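CocE/NonD family hydrolase (Staphylococcus aureus subsp. aureus COL, PDB 3III) is probably a serine hydrolase of the alpha/beta-hydrolase superfamily that cleaves ester or amide bonds, although its natural substrate is not established. Local coordinates at residues G206-T211 with D422-A427; R200-H205 with G212-W217; G515-I520 with T529-E534. One frame throughout, in Å; residues are numbered along the deposited sequence.

Interaction 1. Residues G206-T211 with D422-A427; sequences GGIPDT and DMDLFA
The carboxylate of D424, against which I208 lies, is gripped at both oxygens: OD1 forms a salt bridge with R458 NE, while OD2 accepts hydrogen bonds from V537 N and T536 OG1. Held in this way, D424 probably stays ionised although buried, and its flank serves as a packing surface. I208 CG1 comes within 3.4 Å of D424 OD1, and I208 CD1 rests 3.8 Å from D424 CB, the two side chains running alongside each other but pointing opposite ways. I208 CG2 lies 4.0 Å from D424 OD2.

I208 belongs to a small beta hairpin, strands 204-205 and 208-209, whose turn at G206 and G207 has the positive phi values of a type I' turn. This hairpin comes from the S15 alpha/beta-hydrolase region, whereas D424 begins strand 424-432 of the C-terminal beta region, making this a buried interdomain contact. The outer torsion of I208 is extended (chi2 174°) and carries its terminal methyl along strand 424-432, where I208 CD1 lies 4.0 Å from L425 O. The same methyl sits over one face of the F426 ring, 4.2 Å from F426 CE2.

Interaction 2. Residues R200-H205 with G212-W217; sequences REVAFH and GFYRFW
Helix 198-203, a two-stranded hairpin and helix 213-224 follow one another in the stretch between sheet strands 186-192 and 262-267. These helices probably belong to the helical cap known from CocE-type alpha/beta-hydrolases. A bound palmitic acid lies about 4 Å from the side chain of F213 and also touches F216. The contact joins V202 and A203, in the wider pi-type turn 200-203, to the opening turn of helix 213-224.

A203 meets Y214 over one face of the ring. Its CA stands 4.0 Å from the centroid of the Y214 ring and 24° off the normal, a CH-pi contact, and A203 CB continues along that side to 3.7 Å from Y214 CE1. The phenol reaches back to the first helix because Y214 CG points anti to its own backbone nitrogen (chi1 177°), and Y214 OH is hydrogen-bonded to L234 O. The carbonyl oxygen V202 O approaches the root of this side chain, 3.5 Å from Y214 CB.

V202 meets both aromatic residues with its methyls. CG2 touches ring edges on both, 4.0 Å from F213 CD2 and 4.0 Å from Y214 CD1, and CG1 also meets Y214 CD1; the V202 side chain crosses that of Y214 nearly at a right angle.

G212 occupies the N-cap position of the second helix. The D210 carboxylate spans this start, OD1 bonded to G212 N and OD2 to Y214 N, which should help fix the first turn. One turn further on, W217 CB packs against a face of the F213 ring, 3.9 Å above its plane and displaced toward the rim.

Interaction 3. Residues G515-I520 with T529-E534; sequences GSEIVI and TRYEHE
E517 and H533 form the tight end of this contact. H533 ND1 donates to E517 OE2 at 2.7 Å, nearly straight at 167°; OE2 accepts through its syn lone pair and lies in the plane of the imidazole, while the carboxylate itself is turned 57° from that ring. A bend at chi2 (68°) brings the glutamate end back toward the ring. The remaining polar atoms of the pair have partners elsewhere: W456 NE1 bonds to E517 OE1, and H205 ND1 to H533 NE2.

R530 reaches the other loop with an extended chain. Its NH1 donates to V519 O at 2.8 Å from above the carbonyl plane and also bonds G521 O, and NH2 adds a weak bond to V519 O at 3.3 Å. R530 NH2 also donates to Y531 OH at 2.9 Å, and R530 CG lies over the Y531 ring.

Elsewhere water mediates: one joins E517 OE2 to H533 N, another accepts from V519 N and, weakly, R530 NH2. On the solvent side, exposed I520 nears R530 NH1 only with its backbone carbonyl carbon. These bonds tie up an irregular connection between strands 508-514 and 541-546 of the C-terminal beta domain, with a His-carboxylate hydrogen bond at its core.

In the fold
The three contacts cluster tightly, their centres 10 to 12 Å apart. Along the chain, the segments of interactions 1 and 2 alternate around the hairpin 204-205/208-209, and interaction 3 follows both. Interaction 2 lies wholly in the S15 region, interaction 3 wholly in the C-terminal region, and interaction 1 spans the two. Further bonds knit them together: D210 N to A203 O links interactions 1 and 2, T211 N to E532 O links 1 and 3, and F213 N to R530 O links 2 and 3. The residues just after the hairpin and the start of helix 213-224 are thus bonded to the loop between strands 508-514 and 541-546, which probably fixes the hydrolase region against the C-terminal beta domain.

Interaction 1. Residues G206-T211 with D422-A427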
# COMPACT_ATOMS: atom_id res chain seq x y z
N GLY A 206 2.56 5.31 -13.55
CA GLY A 206 2.25 5.45 -14.98
C GLY A 206 3.46 5.70 -15.83
O GLY A 206 3.37 6.29 -16.90
N GLY A 207 4.63 5.23 -15.38
CA GLY A 207 5.85 5.54 -16.10
C GLY A 207 6.55 6.84 -15.69
O GLY A 207 7.66 7.13 -16.18
N ILE A 208 5.92 7.66 -14.84
CA ILE A 208 6.54 8.96 -14.43
C ILE A 208 7.32 8.65 -13.13
O ILE A 208 6.70 8.23 -12.15
CB ILE A 208 5.47 10.05 -14.13
CG1 ILE A 208 4.44 10.18 -15.26
CG2 ILE A 208 6.14 11.44 -13.83
CD1 ILE A 208 3.25 11.18 -14.92
N PRO A 209 8.64 8.93 -13.08
CA PRO A 209 9.44 8.60 -11.91
C PRO A 209 9.06 9.38 -10.66
O PRO A 209 8.83 10.58 -10.72
CB PRO A 209 10.88 8.90 -12.33
CG PRO A 209 10.78 9.75 -13.49
CD PRO A 209 9.41 9.62 -14.11
N ASP A 210 8.98 8.67 -9.54
CA ASP A 210 8.73 9.30 -8.25
C ASP A 210 10.05 9.91 -7.81
O ASP A 210 11.02 9.20 -7.53
CB ASP A 210 8.23 8.30 -7.25
CG ASP A 210 7.97 8.93 -5.83
OD1 ASP A 210 8.09 10.17 -5.69
OD2 ASP A 210 7.75 8.16 -4.85
N THR A 211 10.07 11.21 -7.72
CA THR A 211 11.26 11.94 -7.27
C THR A 211 11.17 12.31 -5.77
O THR A 211 12.09 12.96 -5.18
CB THR A 211 11.43 13.19 -8.09
OG1 THR A 211 10.31 14.06 -7.88
CG2 THR A 211 11.61 12.84 -9.56
N ASP A 422 6.39 14.00 -25.82
CA ASP A 422 5.79 13.18 -24.75
C ASP A 422 4.99 14.09 -23.81
O ASP A 422 5.12 15.32 -23.83
CB ASP A 422 6.91 12.44 -24.03
CG ASP A 422 6.46 11.16 -23.33
OD1 ASP A 422 5.25 10.93 -23.19
OD2 ASP A 422 7.36 10.39 -22.92
N MSE A 423 4.14 13.47 -23.01
CA MSE A 423 3.30 14.18 -22.07
C MSE A 423 3.22 13.41 -20.76
O MSE A 423 3.08 12.20 -20.76
CB MSE A 423 1.88 14.32 -22.63
CG MSE A 423 1.84 14.97 -23.98
SE MSE A 423 0.06 14.73 -24.82
CE MSE A 423 -1.00 16.06 -23.72
N ASP A 424 3.32 14.12 -19.65
CA ASP A 424 3.01 13.58 -18.36
C ASP A 424 1.64 14.09 -17.94
O ASP A 424 1.47 15.29 -17.73
CB ASP A 424 4.10 13.98 -17.34
CG ASP A 424 5.40 13.20 -17.53
OD1 ASP A 424 5.31 12.05 -18.01
OD2 ASP A 424 6.50 13.68 -17.15
N LEU A 425 0.69 13.14 -17.77
CA LEU A 425 -0.69 13.48 -17.43
C LEU A 425 -0.97 13.04 -15.97
O LEU A 425 -0.64 11.92 -15.56
CB LEU A 425 -1.67 12.79 -18.36
CG LEU A 425 -1.60 13.02 -19.88
CD1 LEU A 425 -2.58 12.08 -20.65
CD2 LEU A 425 -1.91 14.43 -20.18
N PHE A 426 -1.55 13.98 -15.23
CA PHE A 426 -1.89 13.82 -13.84
C PHE A 426 -3.40 13.91 -13.79
O PHE A 426 -3.99 14.90 -14.19
CB PHE A 426 -1.27 14.96 -13.03
CG PHE A 426 0.26 14.91 -12.95
CD1 PHE A 426 0.89 14.53 -11.80
CD2 PHE A 426 1.05 15.26 -14.04
CE1 PHE A 426 2.30 14.44 -11.70
CE2 PHE A 426 2.47 15.21 -13.94
CZ PHE A 426 3.10 14.83 -12.79
N ALA A 427 -4.03 12.83 -13.37
CA ALA A 427 -5.48 12.77 -13.22
C ALA A 427 -5.89 12.72 -11.79
O ALA A 427 -5.19 12.16 -10.91
CB ALA A 427 -6.03 11.60 -13.95

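Interaction 2. Residues R200-H205 with G212-W217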
# COMPACT_ATOMS: atom_id res chain seq x y z
N ARG A 200 5.41 -0.25 -10.91
CA ARG A 200 4.11 0.35 -11.10
C ARG A 200 3.63 1.08 -9.89
O ARG A 200 2.64 1.83 -10.02
CB ARG A 200 3.07 -0.69 -11.51
CG ARG A 200 3.20 -1.11 -12.96
CD ARG A 200 2.11 -2.17 -13.35
NE ARG A 200 2.30 -2.56 -14.75
CZ ARG A 200 3.24 -3.39 -15.17
NH1 ARG A 200 4.04 -3.97 -14.30
NH2 ARG A 200 3.37 -3.63 -16.47
N GLU A 201 4.24 0.83 -8.73
CA GLU A 201 3.61 1.24 -7.47
C GLU A 201 4.38 2.24 -6.66
O GLU A 201 3.75 3.00 -5.94
CB GLU A 201 3.13 0.04 -6.65
CG GLU A 201 2.12 -0.75 -7.52
CD GLU A 201 1.72 -2.13 -7.08
OE1 GLU A 201 2.34 -2.70 -6.15
OE2 GLU A 201 0.76 -2.67 -7.73
N VAL A 202 5.72 2.29 -6.80
CA VAL A 202 6.53 3.23 -6.01
C VAL A 202 7.64 3.93 -6.84
O VAL A 202 7.85 5.11 -6.64
CB VAL A 202 7.14 2.59 -4.73
CG1 VAL A 202 8.20 1.50 -5.05
CG2 VAL A 202 7.72 3.69 -3.81
N ALA A 203 8.37 3.18 -7.69
CA ALA A 203 9.47 3.74 -8.51
C ALA A 203 8.94 4.71 -9.61
O ALA A 203 9.57 5.73 -9.93
CB ALA A 203 10.38 2.60 -9.12
N PHE A 204 7.79 4.38 -10.18
CA PHE A 204 7.16 5.18 -11.21
C PHE A 204 5.67 5.08 -11.06
O PHE A 204 5.11 4.07 -10.68
CB PHE A 204 7.50 4.69 -12.65
CG PHE A 204 9.00 4.53 -12.92
CD1 PHE A 204 9.74 5.54 -13.60
CD2 PHE A 204 9.66 3.39 -12.52
CE1 PHE A 204 11.10 5.42 -13.79
CE2 PHE A 204 11.00 3.25 -12.77
CZ PHE A 204 11.72 4.28 -13.38
N HIS A 205 5.00 6.16 -11.37
CA HIS A 205 3.54 6.11 -11.49
C HIS A 205 3.16 6.33 -12.92
O HIS A 205 3.42 7.38 -13.47
CB HIS A 205 2.91 7.16 -10.60
CG HIS A 205 3.24 6.98 -9.17
ND1 HIS A 205 4.11 7.82 -8.51
CD2 HIS A 205 2.87 6.03 -8.29
CE1 HIS A 205 4.23 7.40 -7.26
NE2 HIS A 205 3.49 6.33 -7.10
N GLY A 212 10.09 11.89 -5.15
CA GLY A 212 9.88 12.17 -3.75
C GLY A 212 10.06 10.97 -2.86
O GLY A 212 11.22 10.52 -2.67
N PHE A 213 8.95 10.44 -2.37
CA PHE A 213 8.98 9.31 -1.44
C PHE A 213 9.95 8.16 -1.80
O PHE A 213 10.74 7.73 -0.95
CB PHE A 213 7.60 8.71 -1.20
CG PHE A 213 7.65 7.58 -0.25
CD1 PHE A 213 7.71 7.82 1.12
CD2 PHE A 213 7.68 6.28 -0.71
CE1 PHE A 213 7.79 6.73 2.02
CE2 PHE A 213 7.73 5.21 0.18
CZ PHE A 213 7.78 5.44 1.54
N TYR A 214 9.92 7.72 -3.05
CA TYR A 214 10.81 6.63 -3.50
C TYR A 214 12.27 6.88 -3.15
O TYR A 214 13.00 5.98 -2.66
CB TYR A 214 10.68 6.42 -4.99
CG TYR A 214 11.62 5.36 -5.55
CD1 TYR A 214 11.33 4.00 -5.40
CD2 TYR A 214 12.83 5.71 -6.20
CE1 TYR A 214 12.20 3.03 -5.90
CE2 TYR A 214 13.70 4.78 -6.69
CZ TYR A 214 13.35 3.41 -6.56
OH TYR A 214 14.23 2.47 -7.07
N ARG A 215 12.71 8.08 -3.45
CA ARG A 215 14.07 8.50 -3.20
C ARG A 215 14.33 8.73 -1.72
O ARG A 215 15.36 8.34 -1.20
CB ARG A 215 14.44 9.72 -4.04
CG ARG A 215 14.28 9.48 -5.51
CD ARG A 215 14.69 10.65 -6.40
NE ARG A 215 14.52 10.25 -7.81
CZ ARG A 215 14.76 11.03 -8.84
NH1 ARG A 215 15.15 12.29 -8.67
NH2 ARG A 215 14.62 10.55 -10.07
N PHE A 216 13.38 9.32 -1.03
CA PHE A 216 13.46 9.51 0.42
C PHE A 216 13.61 8.15 1.16
O PHE A 216 14.48 7.96 2.06
CB PHE A 216 12.19 10.19 0.85
CG PHE A 216 11.93 10.18 2.35
CD1 PHE A 216 12.63 11.04 3.18
CD2 PHE A 216 10.94 9.37 2.90
CE1 PHE A 216 12.36 11.05 4.55
CE2 PHE A 216 10.66 9.41 4.24
CZ PHE A 216 11.38 10.25 5.05
N TRP A 217 12.83 7.20 0.70
CA TRP A 217 12.78 5.86 1.26
C TRP A 217 14.12 5.18 0.99
O TRP A 217 14.73 4.58 1.90
CB TRP A 217 11.62 5.11 0.60
CG TRP A 217 11.59 3.68 0.87
CD1 TRP A 217 11.23 3.08 2.02
CD2 TRP A 217 11.95 2.63 -0.04
NE1 TRP A 217 11.36 1.72 1.90
CE2 TRP A 217 11.79 1.42 0.64
CE3 TRP A 217 12.39 2.59 -1.36
CZ2 TRP A 217 12.03 0.18 0.05
CZ3 TRP A 217 12.63 1.35 -1.96
CH2 TRP A 217 12.47 0.17 -1.26

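Interaction 3. Residues G515-I520 with T529-E534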
# COMPACT_ATOMS: atom_id res chain seq x y z
N GLY A 515 -0.89 19.11 -15.86
CA GLY A 515 0.49 18.73 -16.15
C GLY A 515 1.40 18.57 -14.96
O GLY A 515 2.63 18.42 -15.13
N SER A 516 0.82 18.63 -13.77
CA SER A 516 1.59 18.47 -12.54
C SER A 516 0.65 18.00 -11.41
O SER A 516 -0.55 17.87 -11.62
CB SER A 516 2.37 19.78 -12.20
OG SER A 516 1.48 20.88 -12.05
N GLU A 517 1.21 17.76 -10.23
CA GLU A 517 0.45 17.21 -9.11
C GLU A 517 -0.83 17.99 -8.86
O GLU A 517 -0.83 19.21 -8.82
CB GLU A 517 1.28 17.16 -7.82
CG GLU A 517 1.17 15.83 -7.10
CD GLU A 517 1.80 14.72 -7.87
OE1 GLU A 517 1.05 13.88 -8.43
OE2 GLU A 517 3.04 14.63 -7.83
N ILE A 518 -1.92 17.26 -8.65
CA ILE A 518 -3.20 17.90 -8.45
C ILE A 518 -3.38 18.45 -7.02
O ILE A 518 -3.72 19.61 -6.85
CB ILE A 518 -4.32 16.96 -8.91
CG1 ILE A 518 -4.20 16.78 -10.45
CG2 ILE A 518 -5.70 17.56 -8.55
CD1 ILE A 518 -4.89 15.55 -10.90
N VAL A 519 -3.15 17.61 -6.03
CA VAL A 519 -3.13 18.05 -4.65
C VAL A 519 -1.68 18.39 -4.36
O VAL A 519 -0.75 17.62 -4.66
CB VAL A 519 -3.66 16.95 -3.70
CG1 VAL A 519 -3.50 17.41 -2.23
CG2 VAL A 519 -5.14 16.59 -4.02
N ILE A 520 -1.44 19.59 -3.88
CA ILE A 520 -0.06 19.95 -3.67
C ILE A 520 0.34 19.80 -2.21
O ILE A 520 -0.51 19.70 -1.33
CB ILE A 520 0.25 21.33 -4.23
CG1 ILE A 520 -0.43 22.42 -3.41
CG2 ILE A 520 -0.18 21.41 -5.73
CD1 ILE A 520 -0.12 23.77 -4.00
N THR A 529 8.06 12.84 2.34
CA THR A 529 7.26 11.66 2.69
C THR A 529 6.19 11.31 1.66
O THR A 529 5.73 10.18 1.62
CB THR A 529 6.55 11.82 4.07
OG1 THR A 529 5.73 12.96 4.01
CG2 THR A 529 7.56 11.96 5.20
N ARG A 530 5.83 12.29 0.81
CA ARG A 530 4.85 12.04 -0.24
C ARG A 530 5.56 11.80 -1.58
O ARG A 530 6.72 12.21 -1.76
CB ARG A 530 3.89 13.20 -0.28
CG ARG A 530 2.68 13.04 -1.16
CD ARG A 530 1.76 14.21 -1.02
NE ARG A 530 0.64 14.01 -1.90
CZ ARG A 530 0.21 14.88 -2.80
NH1 ARG A 530 0.73 16.09 -2.89
NH2 ARG A 530 -0.76 14.54 -3.61
N TYR A 531 4.89 11.14 -2.52
CA TYR A 531 5.40 11.12 -3.92
C TYR A 531 5.60 12.55 -4.40
O TYR A 531 4.91 13.46 -3.92
CB TYR A 531 4.49 10.30 -4.87
CG TYR A 531 3.03 10.70 -4.79
CD1 TYR A 531 2.61 11.96 -5.20
CD2 TYR A 531 2.07 9.82 -4.26
CE1 TYR A 531 1.26 12.33 -5.13
CE2 TYR A 531 0.71 10.19 -4.18
CZ TYR A 531 0.31 11.45 -4.60
OH TYR A 531 -1.06 11.78 -4.55
N GLU A 532 6.59 12.75 -5.28
CA GLU A 532 6.73 13.95 -6.09
C GLU A 532 7.08 13.51 -7.52
O GLU A 532 7.53 12.36 -7.74
CB GLU A 532 7.81 14.87 -5.51
CG GLU A 532 7.44 15.42 -4.15
CD GLU A 532 8.52 16.30 -3.51
OE1 GLU A 532 9.53 16.66 -4.15
OE2 GLU A 532 8.35 16.59 -2.32
N HIS A 533 6.83 14.38 -8.49
CA HIS A 533 7.14 14.06 -9.87
C HIS A 533 7.79 15.27 -10.54
O HIS A 533 7.21 15.90 -11.41
CB HIS A 533 5.85 13.57 -10.59
CG HIS A 533 5.21 12.37 -9.93
ND1 HIS A 533 4.20 12.49 -9.00
CD2 HIS A 533 5.43 11.05 -10.07
CE1 HIS A 533 3.85 11.30 -8.57
NE2 HIS A 533 4.59 10.40 -9.19
N GLU A 534 8.99 15.62 -10.09
CA GLU A 534 9.64 16.84 -10.53
C GLU A 534 10.50 16.64 -11.78
O GLU A 534 11.09 17.60 -12.28
CB GLU A 534 10.50 17.42 -9.42
CG GLU A 534 9.72 17.77 -8.16
CD GLU A 534 9.01 19.07 -8.24
OE1 GLU A 534 9.59 20.10 -8.66
OE2 GLU A 534 7.84 19.09 -7.85
O HOH W 1 5.32 16.59 -7.97
O HOH W 2 -2.62 14.76 -6.11